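Local coordinates for protein thymine dioxygenase (Neurospora crassa, PDB 5C3Q) that probably hydroxylates the methyl group of thymine as a metal-dependent dioxygenase that uses 2-oxoglutarate as cosubstrate, at residues 8-13 with 237-243; 212-218 with 270-276. All blocks are in the same frame, centred on the assembly; numbering follows the deposited sequence.

Contact 1 of 2, residues 8-13 with 237-243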
loop_
_atom_site.group_PDB
_atom_site.type_symbol
_atom_site.label_atom_id
_atom_site.label_comp_id
_atom_site.label_asym_id
_atom_site.label_seq_id
_atom_site.Cartn_x
_atom_site.Cartn_y
_atom_site.Cartn_z
ATOM N N VAL A 8 -10.958 2.003 13.516
ATOM C CA VAL A 8 -10.326 1.082 14.455
ATOM C C VAL A 8 -10.027 1.819 15.754
ATOM O O VAL A 8 -9.531 2.941 15.733
ATOM C CB VAL A 8 -9.006 0.523 13.881
ATOM C CG1 VAL A 8 -8.312 -0.392 14.880
ATOM C CG2 VAL A 8 -9.266 -0.216 12.580
ATOM N N ASN A 9 -10.334 1.176 16.877
ATOM C CA ASN A 9 -10.064 1.738 18.197
ATOM C C ASN A 9 -9.815 0.629 19.216
ATOM O O ASN A 9 -10.722 0.231 19.954
ATOM C CB ASN A 9 -11.221 2.635 18.644
ATOM C CG ASN A 9 -10.881 3.462 19.872
ATOM O OD1 ASN A 9 -9.924 3.172 20.589
ATOM N ND2 ASN A 9 -11.671 4.502 20.123
ATOM N N GLU A 10 -8.579 0.134 19.241
ATOM C CA GLU A 10 -8.190 -0.965 20.118
ATOM C C GLU A 10 -6.718 -0.851 20.509
ATOM O O GLU A 10 -5.869 -0.520 19.680
ATOM C CB GLU A 10 -8.420 -2.309 19.427
ATOM C CG GLU A 10 -9.879 -2.647 19.161
ATOM C CD GLU A 10 -10.078 -4.000 18.492
ATOM O OE1 GLU A 10 -9.118 -4.808 18.435
ATOM O OE2 GLU A 10 -11.211 -4.260 18.026
ATOM N N ASP A 11 -6.434 -1.116 21.783
ATOM C CA ASP A 11 -5.067 -1.185 22.299
ATOM C C ASP A 11 -4.258 0.094 22.083
ATOM O O ASP A 11 -3.042 0.046 21.897
ATOM C CB ASP A 11 -4.339 -2.386 21.680
ATOM C CG ASP A 11 -3.172 -2.854 22.518
ATOM O OD1 ASP A 11 -3.350 -2.977 23.746
ATOM O OD2 ASP A 11 -2.080 -3.103 21.955
ATOM N N GLY A 12 -4.938 1.236 22.119
ATOM C CA GLY A 12 -4.293 2.530 21.906
ATOM C C GLY A 12 -4.127 2.913 20.443
ATOM O O GLY A 12 -3.638 4.000 20.150
ATOM N N LEU A 13 -4.520 2.022 19.530
ATOM C CA LEU A 13 -4.487 2.307 18.091
ATOM C C LEU A 13 -5.838 2.869 17.690
ATOM O O LEU A 13 -6.848 2.171 17.768
ATOM C CB LEU A 13 -4.195 1.039 17.279
ATOM C CG LEU A 13 -4.167 1.180 15.749
ATOM C CD1 LEU A 13 -2.965 1.988 15.282
ATOM C CD2 LEU A 13 -4.161 -0.189 15.089
ATOM N N SER A 237 -0.178 -1.669 16.965
ATOM C CA SER A 237 -0.555 -0.615 17.898
ATOM C C SER A 237 0.684 0.007 18.546
ATOM O O SER A 237 1.768 -0.583 18.505
ATOM C CB SER A 237 -1.455 -1.188 18.992
ATOM O OG SER A 237 -0.701 -1.957 19.911
ATOM N N PRO A 238 0.525 1.192 19.171
ATOM C CA PRO A 238 1.633 1.788 19.924
ATOM C C PRO A 238 2.115 0.957 21.120
ATOM O O PRO A 238 3.215 1.199 21.621
ATOM C CB PRO A 238 1.067 3.139 20.395
ATOM C CG PRO A 238 -0.407 3.050 20.217
ATOM C CD PRO A 238 -0.615 2.121 19.062
ATOM N N ASN A 239 1.302 0.005 21.576
ATOM C CA ASN A 239 1.708 -0.920 22.632
ATOM C C ASN A 239 2.338 -2.198 22.089
ATOM O O ASN A 239 2.695 -3.078 22.860
ATOM C CB ASN A 239 0.516 -1.273 23.522
ATOM C CG ASN A 239 -0.179 -0.047 24.069
ATOM O OD1 ASN A 239 0.457 0.975 24.329
ATOM N ND2 ASN A 239 -1.493 -0.137 24.238
ATOM N N GLY A 240 2.458 -2.299 20.765
ATOM C CA GLY A 240 3.209 -3.380 20.127
ATOM C C GLY A 240 2.405 -4.620 19.771
ATOM O O GLY A 240 2.980 -5.685 19.564
ATOM N N GLN A 241 1.082 -4.483 19.692
ATOM C CA GLN A 241 0.200 -5.601 19.364
ATOM C C GLN A 241 -0.454 -5.364 18.019
ATOM O O GLN A 241 -0.865 -4.240 17.714
ATOM C CB GLN A 241 -0.906 -5.743 20.406
ATOM C CG GLN A 241 -0.426 -5.829 21.840
ATOM C CD GLN A 241 0.054 -7.212 22.203
ATOM O OE1 GLN A 241 0.993 -7.730 21.596
ATOM N NE2 GLN A 241 -0.585 -7.822 23.201
ATOM N N PHE A 242 -0.576 -6.426 17.228
ATOM C CA PHE A 242 -1.254 -6.339 15.939
ATOM C C PHE A 242 -2.768 -6.313 16.137
ATOM O O PHE A 242 -3.335 -7.190 16.790
ATOM C CB PHE A 242 -0.845 -7.495 15.024
ATOM C CG PHE A 242 0.491 -7.293 14.367
ATOM C CD1 PHE A 242 0.621 -6.415 13.301
ATOM C CD2 PHE A 242 1.618 -7.965 14.822
ATOM C CE1 PHE A 242 1.850 -6.214 12.693
ATOM C CE2 PHE A 242 2.849 -7.772 14.215
ATOM C CZ PHE A 242 2.966 -6.894 13.150
ATOM N N ILE A 243 -3.403 -5.290 15.574
ATOM C CA ILE A 243 -4.836 -5.071 15.703
ATOM C C ILE A 243 -5.487 -5.232 14.339
ATOM O O ILE A 243 -4.959 -4.747 13.336
ATOM C CB ILE A 243 -5.121 -3.648 16.226
ATOM C CG1 ILE A 243 -4.376 -3.393 17.544
ATOM C CG2 ILE A 243 -6.617 -3.413 16.374
ATOM C CD1 ILE A 243 -4.711 -4.347 18.674
#
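I243 pushes its branched side chain into a hollow walled by V8, E10, D11 and L13, and each branch finds its own wall. CG2 rests 3.8 Å from V8 CG1 and also touches E10, whose side chain crosses it at a slant, while CD1 comes within 3.6 Å of D11 CB. L13 slides past in the opposite direction, its CD2 3.8 Å from I243 CB. An isoleucine suits the spot because methyls diverging from a short stem reach several walls at once. Two turns meet here: one from the N-terminal hairpin that extends the large sheet, the other joining strands 233-236 and 242-244 of the smaller sheet of the double-stranded beta-helix. Residues 10-13 form a type I' turn, in which D11 and G12 take positive phi; residues 237-241 make a type I turn with a G1 bulge, where G240 supplies the positive phi. The D11 carboxylate projects into this second turn, its CG anti to the backbone N (chi1 -157°). S237 OG donates to D11 OD2 at 2.7 Å, on the anti side of the carboxylate, and in turn accepts from Q241 N at 3.1 Å. N239 ND2 adds a weak bond to D11 OD1 (3.4 Å), its amide turned 82° from the carboxylate plane. Farther along, P238 CG sits like a low knob 3.4 Å from G12 O; glycine suits this positive-phi corner, where a CB would press on the preceding carbonyl and also sit tightly on the proline ring.

Contact 2 of 2, residues 212-218 with 270-276; sequences RAGEHTD and STVHRVV. With NI (nickel (II) ion), chain E; AKG (2-oxoglutaric acid), chain F; TDR (thymine), chain G; EDO (1,2-ethanediol), chain H.
H216 and H273, together with D218, form the HxD...H facial triad of the 2-oxoglutarate-dependent oxygenases, the histidines on antiparallel strands 213-216 and 273-275 of the double-stranded beta-helix, D218 just past the first. Metal bonds come first: nickel, occupying the site, lies 2.2 Å from each of H216 NE2, H273 NE2 and D218 OD1. Chelating 2-oxoglutarate supplies O5 opposite D218 OD1 and O1 opposite H273 NE2, and a water stands opposite H216 NE2; it also donates to D218 OD2, which T223 OG1 and N255 ND2 bond too. The imidazole planes are inclined at 55°, and the carboxylate is nearly perpendicular to the H273 ring. Second-shell hydrogen bonds fix both rings: H216 ND1 donates to G214 O at 2.7 Å, and H273 ND1 to T271 O at 2.9 Å. With chi1 of 63° and 52°, each ring is folded over its own backbone, which brings ND1 to a carbonyl two residues back and NE2 to the metal. T271 turns its side chain away from the strand 213-216; its OG1 bonds A45 O and accepts from a 1,2-ethanediol. A valine here would probably leave the A45 carbonyl without its hydroxyl mate and weaken that tie.

Among backbone bonds, H216 and H273 exchange a reciprocal pair. At the other end R212 N and A213 N both reach V275 O, from the same face of its plane, at 3.0 and 2.9 Å respectively; this is a classic bulge. Waters bridge R212 NH1 to V276 O and E215 OE1 to R274 NH1; R212 NH2 bonds P286 O and P197 O, and Q234 holds R274 NE. Apolar packing completes the contact: A213, paired with V275 and pointing to the same face, sets CB 3.8 Å from V275 CG2, and that same methyl touches 2-oxoglutarate C5 at 3.5 Å.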
loop_
_atom_site.group_PDB
_atom_site.type_symbol
_atom_site.label_atom_id
_atom_site.label_comp_id
_atom_site.label_asym_id
_atom_site.label_seq_id
_atom_site.Cartn_x
_atom_site.Cartn_y
_atom_site.Cartn_z
ATOM N N ARG A 212 -0.279 -14.578 5.267
ATOM C CA ARG A 212 -0.653 -14.217 3.904
ATOM C C ARG A 212 0.273 -13.121 3.368
ATOM O O ARG A 212 0.674 -13.166 2.206
ATOM C CB ARG A 212 -2.131 -13.806 3.832
ATOM C CG ARG A 212 -3.050 -14.987 3.548
ATOM C CD ARG A 212 -4.521 -14.601 3.484
ATOM N NE ARG A 212 -5.292 -15.570 2.703
ATOM C CZ ARG A 212 -6.621 -15.634 2.645
ATOM N NH1 ARG A 212 -7.382 -14.788 3.335
ATOM N NH2 ARG A 212 -7.195 -16.559 1.887
ATOM N N ALA A 213 0.606 -12.147 4.216
ATOM C CA ALA A 213 1.624 -11.137 3.901
ATOM C C ALA A 213 2.452 -10.818 5.141
ATOM O O ALA A 213 1.906 -10.417 6.166
ATOM C CB ALA A 213 0.984 -9.868 3.360
ATOM N N GLY A 214 3.771 -10.989 5.040
ATOM C CA GLY A 214 4.675 -10.755 6.166
ATOM C C GLY A 214 4.668 -9.316 6.651
ATOM O O GLY A 214 4.416 -8.391 5.875
ATOM N N GLU A 215 4.944 -9.130 7.941
ATOM C CA GLU A 215 4.993 -7.799 8.527
ATOM C C GLU A 215 6.042 -6.922 7.840
ATOM O O GLU A 215 7.131 -7.381 7.485
ATOM C CB GLU A 215 5.236 -7.859 10.042
ATOM C CG GLU A 215 6.577 -8.434 10.478
ATOM C CD GLU A 215 6.756 -8.401 11.986
ATOM O OE1 GLU A 215 5.756 -8.567 12.712
ATOM O OE2 GLU A 215 7.901 -8.220 12.452
ATOM N N HIS A 216 5.694 -5.657 7.644
ATOM C CA HIS A 216 6.568 -4.726 6.952
ATOM C C HIS A 216 6.056 -3.306 7.113
ATOM O O HIS A 216 4.945 -3.089 7.606
ATOM C CB HIS A 216 6.595 -5.064 5.464
ATOM C CG HIS A 216 5.266 -4.905 4.808
ATOM N ND1 HIS A 216 4.229 -5.787 5.014
ATOM C CD2 HIS A 216 4.785 -3.941 3.992
ATOM C CE1 HIS A 216 3.172 -5.385 4.336
ATOM N NE2 HIS A 216 3.482 -4.268 3.710
ATOM N N THR A 217 6.881 -2.350 6.702
ATOM C CA THR A 217 6.440 -0.984 6.462
ATOM C C THR A 217 6.473 -0.734 4.958
ATOM O O THR A 217 7.291 -1.332 4.237
ATOM C CB THR A 217 7.339 0.044 7.174
ATOM O OG1 THR A 217 8.702 -0.137 6.773
ATOM C CG2 THR A 217 7.239 -0.095 8.689
ATOM N N ASP A 218 5.580 0.127 4.479
ATOM C CA ASP A 218 5.593 0.551 3.081
ATOM C C ASP A 218 6.693 1.589 2.885
ATOM O O ASP A 218 7.115 2.239 3.845
ATOM C CB ASP A 218 4.231 1.117 2.662
ATOM C CG ASP A 218 3.142 0.047 2.570
ATOM O OD1 ASP A 218 3.423 -1.163 2.715
ATOM O OD2 ASP A 218 1.979 0.425 2.337
ATOM N N SER A 270 5.019 5.885 9.911
ATOM C CA SER A 270 4.884 4.769 8.985
ATOM C C SER A 270 4.808 3.506 9.828
ATOM O O SER A 270 5.775 3.145 10.491
ATOM C CB SER A 270 6.067 4.688 8.024
ATOM O OG SER A 270 5.898 3.581 7.148
ATOM N N THR A 271 3.658 2.845 9.797
ATOM C CA THR A 271 3.320 1.833 10.798
ATOM C C THR A 271 3.390 0.427 10.222
ATOM O O THR A 271 3.008 0.192 9.070
ATOM C CB THR A 271 1.916 2.113 11.365
ATOM O OG1 THR A 271 1.893 3.450 11.877
ATOM C CG2 THR A 271 1.544 1.148 12.483
ATOM N N VAL A 272 3.876 -0.498 11.045
ATOM C CA VAL A 272 4.054 -1.888 10.656
ATOM C C VAL A 272 2.681 -2.533 10.505
ATOM O O VAL A 272 1.796 -2.330 11.339
ATOM C CB VAL A 272 4.897 -2.659 11.697
ATOM C CG1 VAL A 272 4.987 -4.145 11.357
ATOM C CG2 VAL A 272 6.300 -2.061 11.799
ATOM N N HIS A 273 2.514 -3.299 9.430
ATOM C CA HIS A 273 1.278 -4.017 9.170
ATOM C C HIS A 273 1.556 -5.342 8.462
ATOM O O HIS A 273 2.652 -5.570 7.953
ATOM C CB HIS A 273 0.315 -3.150 8.350
ATOM C CG HIS A 273 0.924 -2.576 7.113
ATOM N ND1 HIS A 273 1.897 -1.599 7.144
ATOM C CD2 HIS A 273 0.702 -2.844 5.806
ATOM C CE1 HIS A 273 2.248 -1.293 5.909
ATOM N NE2 HIS A 273 1.538 -2.035 5.081
ATOM N N ARG A 274 0.551 -6.213 8.450
ATOM C CA ARG A 274 0.681 -7.556 7.899
ATOM C C ARG A 274 -0.696 -8.066 7.506
ATOM O O ARG A 274 -1.706 -7.421 7.793
ATOM C CB ARG A 274 1.315 -8.499 8.928
ATOM C CG ARG A 274 0.407 -8.859 10.094
ATOM C CD ARG A 274 1.146 -9.604 11.190
ATOM N NE ARG A 274 0.236 -10.019 12.255
ATOM C CZ ARG A 274 0.560 -10.821 13.266
ATOM N NH1 ARG A 274 1.788 -11.316 13.376
ATOM N NH2 ARG A 274 -0.356 -11.138 14.170
ATOM N N VAL A 275 -0.730 -9.223 6.849
ATOM C CA VAL A 275 -1.987 -9.913 6.581
ATOM C C VAL A 275 -1.874 -11.347 7.091
ATOM O O VAL A 275 -0.963 -12.078 6.706
ATOM C CB VAL A 275 -2.360 -9.917 5.086
ATOM C CG1 VAL A 275 -3.750 -10.512 4.886
ATOM C CG2 VAL A 275 -2.323 -8.507 4.516
ATOM N N VAL A 276 -2.808 -11.729 7.959
ATOM C CA VAL A 276 -2.841 -13.068 8.543
ATOM C C VAL A 276 -4.179 -13.719 8.214
ATOM O O VAL A 276 -4.922 -13.221 7.367
ATOM C CB VAL A 276 -2.599 -13.031 10.073
ATOM C CG1 VAL A 276 -1.204 -12.504 10.370
ATOM C CG2 VAL A 276 -3.651 -12.187 10.790
HETATM NI NI NI E . 1.972 -2.808 3.016
HETATM C C1 AKG F . 1.251 -4.542 0.720
HETATM O O1 AKG F . 2.228 -3.794 0.989
HETATM O O2 AKG F . 1.147 -5.109 -0.387
HETATM C C2 AKG F . 0.208 -4.768 1.733
HETATM O O5 AKG F . 0.372 -4.356 2.879
HETATM C C3 AKG F . -1.058 -5.513 1.354
HETATM C C4 AKG F . -2.066 -5.491 2.499
HETATM C C5 AKG F . -3.367 -6.154 2.109
HETATM O O3 AKG F . -4.399 -5.811 2.722
HETATM O O4 AKG F . -3.383 -7.022 1.210
HETATM N N1 TDR G . 6.686 -2.479 -3.294
HETATM C C2 TDR G . 6.693 -1.052 -3.522
HETATM O O2 TDR G . 6.931 -0.617 -4.632
HETATM N N3 TDR G . 6.414 -0.147 -2.431
HETATM C C4 TDR G . 6.127 -0.649 -1.126
HETATM O O4 TDR G . 5.894 0.143 -0.230
HETATM C C5 TDR G . 6.121 -2.101 -0.882
HETATM C CM5 TDR G . 5.833 -2.686 0.464
HETATM C C6 TDR G . 6.411 -3.007 -1.998
HETATM C C1 EDO H . 1.489 3.653 15.738
HETATM O O1 EDO H . 2.099 3.050 16.886
HETATM C C2 EDO H . 2.514 4.546 15.049
HETATM O O2 EDO H . 3.385 3.760 14.224
HETATM O O HOH W 1 -6.701 -12.867 5.253
HETATM O O HOH W 2 4.204 -10.954 12.159
HETATM O O HOH W 3 3.952 1.491 6.400
HETATM O O HOH W 4 0.381 -1.522 2.185
#

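In the fold
From the N terminus, the chain first lays down residues 8-13, the edge strand and turn of the hairpin that borders the large mixed sheet, and meets their partner only after 223 further residues, when contact 1 closes that long loop. Before this, residues 212-218 have passed; contact 2 closes a loop of 51 residues when 270-276 returns to them. The segments therefore alternate and the two loops cross. Contact 1 joins the edge hairpin of the large sheet to the outermost strand 242-244 of the four-stranded sheet, whereas contact 2 pairs two strands within that smaller sheet. F242 links them, its ring packing on E215 and V272 and making a cation-pi contact with R274.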